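Local atomic coordinates of cadherin-related family member 2 (Mus musculus, PDB entry 5CYX), a protein that probably joins neighbouring microvilli of epithelial cells through calcium-dependent adhesion to its partner CDHR5, thereby controlling how microvilli pack at the apical membrane. Residues Leu16-Leu29 with Thr57-Glu69. Residues are numbered along the deposited sequence; the frame is centred on the assembly and turned at random.
Sequences LPEDLPVGAVAFWL and TGEVKLASPLDFE. With CA (calcium ion), chain B; CA (calcium ion), chain C.
Glu18 and Glu69 grip two calcium ions between them, their side chains approaching nearly perpendicular. Glu18 splits its carboxylate, OE1 binding the chain B calcium at 2.4 Å and OE2 the chain C ion, whereas Glu69 holds the chain C ion with both oxygens and shares OE1 with the other. With CG between backbone N and carbonyl carbon (chi1 75°) and the chain extended beyond it, Glu18 brings its carboxylate to the metals. Asp67 OD1 joins at the chain B calcium. The backbone N of Phe68 donates to Glu18 OE1 at 2.9 Å from above the carboxylate plane. This is the base of the first cadherin repeat, at the junction with the second: Asp100 serves both sites, and Asp97, the Arg98 carbonyl and Asp133, which comes from the second repeat, complete the chain C site.

Leu66 CD1 packs against Leu16 CB at 3.7 Å, and a water bridges Leu66 N to the carbonyls of Glu18 and Leu20. Leu62 CD2 lies against Leu20 CG and close to the Leu20 carbonyl O, the two side chains running antiparallel, while Val22 CG2 touches Pro65 CG and CD. Strands 25-29 and 59-62 then pair antiparallel through a classic beta bulge, in which Val60 O accepts in its carbonyl plane from both Ala26 N (2.8 Å) and Phe27 N (3.2 Å). On one face of the sheet Val60 lies alongside Phe27, its CB over the ring in a CH-pi contact 4.1 Å from the centroid. On the other, Glu59 extends across the six-membered ring of Trp28, CG 4.1 Å from its centroid, while Thr57 O meets the indole edge in plane. Trp28 and Leu29 pair antiparallel with a strand of a second copy of the protein, which continues the sheet.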
loop_
_atom_site.group_PDB
_atom_site.type_symbol
_atom_site.label_atom_id
_atom_site.label_comp_id
_atom_site.label_asym_id
_atom_site.label_seq_id
_atom_site.Cartn_x
_atom_site.Cartn_y
_atom_site.Cartn_z
ATOM N N LEU A 16 32.951 -24.792 -3.592
ATOM C CA LEU A 16 32.827 -24.976 -2.136
ATOM C C LEU A 16 31.770 -24.045 -1.526
ATOM O O LEU A 16 31.723 -22.892 -1.875
ATOM C CB LEU A 16 34.180 -24.703 -1.460
ATOM C CG LEU A 16 35.290 -25.646 -1.960
ATOM C CD1 LEU A 16 36.688 -25.211 -1.517
ATOM C CD2 LEU A 16 35.030 -27.075 -1.507
ATOM N N PRO A 17 30.952 -24.525 -0.587
ATOM C CA PRO A 17 30.152 -23.563 0.161
ATOM C C PRO A 17 31.014 -22.695 1.153
ATOM O O PRO A 17 31.943 -23.215 1.796
ATOM C CB PRO A 17 29.191 -24.448 0.945
ATOM C CG PRO A 17 29.847 -25.797 1.066
ATOM C CD PRO A 17 30.984 -25.851 0.076
ATOM N N GLU A 18 30.659 -21.410 1.253
ATOM C CA GLU A 18 31.367 -20.446 2.067
ATOM C C GLU A 18 31.317 -20.775 3.573
ATOM O O GLU A 18 32.128 -20.331 4.289
ATOM C CB GLU A 18 30.868 -19.025 1.784
ATOM C CG GLU A 18 29.499 -18.622 2.348
ATOM C CD GLU A 18 29.287 -17.125 2.401
ATOM O OE1 GLU A 18 30.271 -16.350 2.675
ATOM O OE2 GLU A 18 28.129 -16.664 2.216
ATOM N N ASP A 19 30.374 -21.602 4.021
ATOM C CA ASP A 19 30.333 -22.051 5.440
ATOM C C ASP A 19 31.151 -23.316 5.692
ATOM O O ASP A 19 31.036 -23.897 6.774
ATOM C CB ASP A 19 28.885 -22.263 5.898
ATOM C CG ASP A 19 28.143 -23.216 4.995
ATOM O OD1 ASP A 19 28.812 -23.797 4.132
ATOM O OD2 ASP A 19 26.931 -23.426 5.145
ATOM N N LEU A 20 31.985 -23.739 4.732
ATOM C CA LEU A 20 32.927 -24.832 4.944
ATOM C C LEU A 20 33.876 -24.425 6.053
ATOM O O LEU A 20 34.524 -23.398 5.951
ATOM C CB LEU A 20 33.736 -25.194 3.715
ATOM C CG LEU A 20 34.617 -26.448 3.771
ATOM C CD1 LEU A 20 33.789 -27.747 3.876
ATOM C CD2 LEU A 20 35.477 -26.525 2.522
ATOM N N PRO A 21 33.905 -25.193 7.141
ATOM C CA PRO A 21 34.765 -24.829 8.281
ATOM C C PRO A 21 36.248 -25.031 8.016
ATOM O O PRO A 21 36.658 -25.991 7.343
ATOM C CB PRO A 21 34.340 -25.806 9.391
ATOM C CG PRO A 21 33.144 -26.495 8.896
ATOM C CD PRO A 21 33.114 -26.398 7.406
ATOM N N VAL A 22 37.055 -24.166 8.583
ATOM C CA VAL A 22 38.474 -24.340 8.481
ATOM C C VAL A 22 38.845 -25.676 9.101
ATOM O O VAL A 22 38.377 -26.005 10.171
ATOM C CB VAL A 22 39.238 -23.224 9.203
ATOM C CG1 VAL A 22 40.716 -23.518 9.146
ATOM C CG2 VAL A 22 38.959 -21.880 8.529
ATOM N N GLY A 23 39.672 -26.452 8.418
ATOM C CA GLY A 23 40.094 -27.754 8.932
ATOM C C GLY A 23 39.258 -28.917 8.445
ATOM O O GLY A 23 39.668 -30.054 8.601
ATOM N N ALA A 24 38.094 -28.660 7.842
ATOM C CA ALA A 24 37.348 -29.731 7.177
ATOM C C ALA A 24 38.081 -30.095 5.917
ATOM O O ALA A 24 38.750 -29.251 5.321
ATOM C CB ALA A 24 35.948 -29.266 6.827
ATOM N N VAL A 25 37.873 -31.322 5.452
ATOM C CA VAL A 25 38.420 -31.754 4.178
ATOM C C VAL A 25 37.631 -31.103 3.031
ATOM O O VAL A 25 36.430 -31.329 2.890
ATOM C CB VAL A 25 38.382 -33.299 4.050
ATOM C CG1 VAL A 25 38.761 -33.736 2.646
ATOM C CG2 VAL A 25 39.317 -33.941 5.062
ATOM N N ALA A 26 38.301 -30.320 2.187
ATOM C CA ALA A 26 37.626 -29.709 1.074
ATOM C C ALA A 26 37.511 -30.719 -0.076
ATOM O O ALA A 26 36.511 -30.743 -0.786
ATOM C CB ALA A 26 38.360 -28.503 0.629
ATOM N N PHE A 27 38.563 -31.506 -0.265
ATOM C CA PHE A 27 38.623 -32.504 -1.291
ATOM C C PHE A 27 39.951 -33.254 -1.254
ATOM O O PHE A 27 40.898 -32.862 -0.508
ATOM C CB PHE A 27 38.423 -31.869 -2.674
ATOM C CG PHE A 27 39.352 -30.740 -2.972
ATOM C CD1 PHE A 27 40.612 -30.976 -3.486
ATOM C CD2 PHE A 27 38.966 -29.426 -2.767
ATOM C CE1 PHE A 27 41.485 -29.910 -3.796
ATOM C CE2 PHE A 27 39.831 -28.362 -3.071
ATOM C CZ PHE A 27 41.092 -28.610 -3.576
ATOM N N TRP A 28 39.996 -34.304 -2.076
ATOM C CA TRP A 28 41.146 -35.167 -2.310
ATOM C C TRP A 28 41.635 -34.978 -3.721
ATOM O O TRP A 28 40.826 -35.047 -4.668
ATOM C CB TRP A 28 40.756 -36.643 -2.185
ATOM C CG TRP A 28 40.361 -37.055 -0.835
ATOM C CD1 TRP A 28 39.121 -37.020 -0.309
ATOM C CD2 TRP A 28 41.221 -37.551 0.181
ATOM N NE1 TRP A 28 39.140 -37.475 0.987
ATOM C CE2 TRP A 28 40.421 -37.809 1.313
ATOM C CE3 TRP A 28 42.585 -37.829 0.236
ATOM C CZ2 TRP A 28 40.929 -38.311 2.484
ATOM C CZ3 TRP A 28 43.113 -38.336 1.434
ATOM C CH2 TRP A 28 42.288 -38.551 2.543
ATOM N N LEU A 29 42.942 -34.787 -3.873
ATOM C CA LEU A 29 43.586 -34.839 -5.177
ATOM C C LEU A 29 43.996 -36.285 -5.417
ATOM O O LEU A 29 44.589 -36.903 -4.532
ATOM C CB LEU A 29 44.814 -33.952 -5.203
ATOM C CG LEU A 29 44.571 -32.455 -5.065
ATOM C CD1 LEU A 29 45.865 -31.744 -4.659
ATOM C CD2 LEU A 29 43.994 -31.883 -6.351
ATOM N N THR A 57 49.129 -38.171 0.569
ATOM C CA THR A 57 47.826 -38.781 0.450
ATOM C C THR A 57 46.869 -38.024 -0.453
ATOM O O THR A 57 45.863 -38.592 -0.857
ATOM C CB THR A 57 47.138 -38.962 1.819
ATOM O OG1 THR A 57 46.609 -37.708 2.264
ATOM C CG2 THR A 57 48.097 -39.553 2.840
ATOM N N GLY A 58 47.135 -36.750 -0.708
ATOM C CA GLY A 58 46.270 -35.907 -1.550
ATOM C C GLY A 58 45.132 -35.225 -0.800
ATOM O O GLY A 58 44.338 -34.484 -1.396
ATOM N N GLU A 59 45.045 -35.483 0.502
ATOM C CA GLU A 59 44.044 -34.870 1.359
ATOM C C GLU A 59 44.235 -33.348 1.366
ATOM O O GLU A 59 45.306 -32.866 1.707
ATOM C CB GLU A 59 44.201 -35.398 2.798
ATOM C CG GLU A 59 43.069 -35.028 3.726
ATOM C CD GLU A 59 43.406 -35.318 5.179
ATOM O OE1 GLU A 59 44.271 -34.620 5.782
ATOM O OE2 GLU A 59 42.811 -36.247 5.717
ATOM N N VAL A 60 43.194 -32.608 1.005
ATOM C CA VAL A 60 43.216 -31.158 1.046
ATOM C C VAL A 60 42.177 -30.620 1.985
ATOM O O VAL A 60 40.986 -30.730 1.725
ATOM C CB VAL A 60 42.993 -30.494 -0.331
ATOM C CG1 VAL A 60 43.128 -28.980 -0.211
ATOM C CG2 VAL A 60 43.955 -31.059 -1.354
ATOM N N LYS A 61 42.651 -30.002 3.054
ATOM C CA LYS A 61 41.811 -29.303 4.020
ATOM C C LYS A 61 41.759 -27.810 3.762
ATOM O O LYS A 61 42.738 -27.230 3.268
ATOM C CB LYS A 61 42.361 -29.501 5.437
ATOM C CG LYS A 61 42.259 -30.921 5.922
ATOM C CD LYS A 61 42.708 -31.013 7.363
ATOM C CE LYS A 61 42.675 -32.447 7.886
ATOM N NZ LYS A 61 43.397 -32.477 9.194
ATOM N N LEU A 62 40.638 -27.204 4.142
ATOM C CA LEU A 62 40.475 -25.792 4.031
ATOM C C LEU A 62 41.349 -25.162 5.138
ATOM O O LEU A 62 41.229 -25.568 6.277
ATOM C CB LEU A 62 39.041 -25.393 4.241
ATOM C CG LEU A 62 38.773 -23.891 4.113
ATOM C CD1 LEU A 62 38.892 -23.412 2.665
ATOM C CD2 LEU A 62 37.400 -23.576 4.699
ATOM N N ALA A 63 42.204 -24.200 4.812
ATOM C CA ALA A 63 43.155 -23.636 5.861
ATOM C C ALA A 63 42.888 -22.184 6.258
ATOM O O ALA A 63 43.576 -21.613 7.120
ATOM C CB ALA A 63 44.587 -23.784 5.385
ATOM N N SER A 64 41.936 -21.549 5.572
ATOM C CA SER A 64 41.561 -20.200 5.902
ATOM C C SER A 64 40.111 -20.038 5.497
ATOM O O SER A 64 39.704 -20.660 4.557
ATOM C CB SER A 64 42.463 -19.226 5.158
ATOM O OG SER A 64 41.998 -17.909 5.342
ATOM N N PRO A 65 39.336 -19.206 6.225
ATOM C CA PRO A 65 37.898 -19.106 5.985
ATOM C C PRO A 65 37.541 -18.544 4.600
ATOM O O PRO A 65 38.181 -17.638 4.123
ATOM C CB PRO A 65 37.414 -18.166 7.113
ATOM C CG PRO A 65 38.455 -18.263 8.183
ATOM C CD PRO A 65 39.738 -18.439 7.435
ATOM N N LEU A 66 36.538 -19.154 3.980
ATOM C CA LEU A 66 35.954 -18.731 2.753
ATOM C C LEU A 66 34.911 -17.691 3.064
ATOM O O LEU A 66 34.276 -17.756 4.121
ATOM C CB LEU A 66 35.220 -19.917 2.095
ATOM C CG LEU A 66 36.065 -21.077 1.590
ATOM C CD1 LEU A 66 35.165 -22.146 0.983
ATOM C CD2 LEU A 66 37.074 -20.619 0.553
ATOM N N ASP A 67 34.678 -16.772 2.130
ATOM C CA ASP A 67 33.739 -15.688 2.358
ATOM C C ASP A 67 33.287 -15.141 1.024
ATOM O O ASP A 67 34.012 -14.408 0.354
ATOM C CB ASP A 67 34.398 -14.555 3.223
ATOM C CG ASP A 67 33.406 -13.430 3.549
ATOM O OD1 ASP A 67 32.169 -13.608 3.436
ATOM O OD2 ASP A 67 33.836 -12.341 3.868
ATOM N N PHE A 68 32.085 -15.532 0.632
ATOM C CA PHE A 68 31.516 -15.133 -0.615
ATOM C C PHE A 68 31.441 -13.625 -0.740
ATOM O O PHE A 68 31.684 -13.086 -1.812
ATOM C CB PHE A 68 30.103 -15.685 -0.748
ATOM C CG PHE A 68 29.439 -15.278 -2.020
ATOM C CD1 PHE A 68 29.744 -15.939 -3.202
ATOM C CD2 PHE A 68 28.508 -14.241 -2.051
ATOM C CE1 PHE A 68 29.109 -15.585 -4.385
ATOM C CE2 PHE A 68 27.881 -13.881 -3.229
ATOM C CZ PHE A 68 28.206 -14.540 -4.391
ATOM N N GLU A 69 31.116 -12.954 0.361
ATOM C CA GLU A 69 30.939 -11.503 0.333
ATOM C C GLU A 69 32.209 -10.722 -0.074
ATOM O O GLU A 69 32.080 -9.628 -0.648
ATOM C CB GLU A 69 30.418 -10.989 1.678
ATOM C CG GLU A 69 28.925 -11.164 1.862
ATOM C CD GLU A 69 28.450 -12.634 1.866
ATOM O OE1 GLU A 69 28.941 -13.486 2.603
ATOM O OE2 GLU A 69 27.566 -12.977 1.122
HETATM CA CA CA B . 30.270 -14.598 4.299
HETATM CA CA CA C . 26.739 -14.968 2.428
HETATM O O HOH W 1 34.678 -20.687 5.614
HETATM O O HOH W 2 30.004 -12.802 5.962
#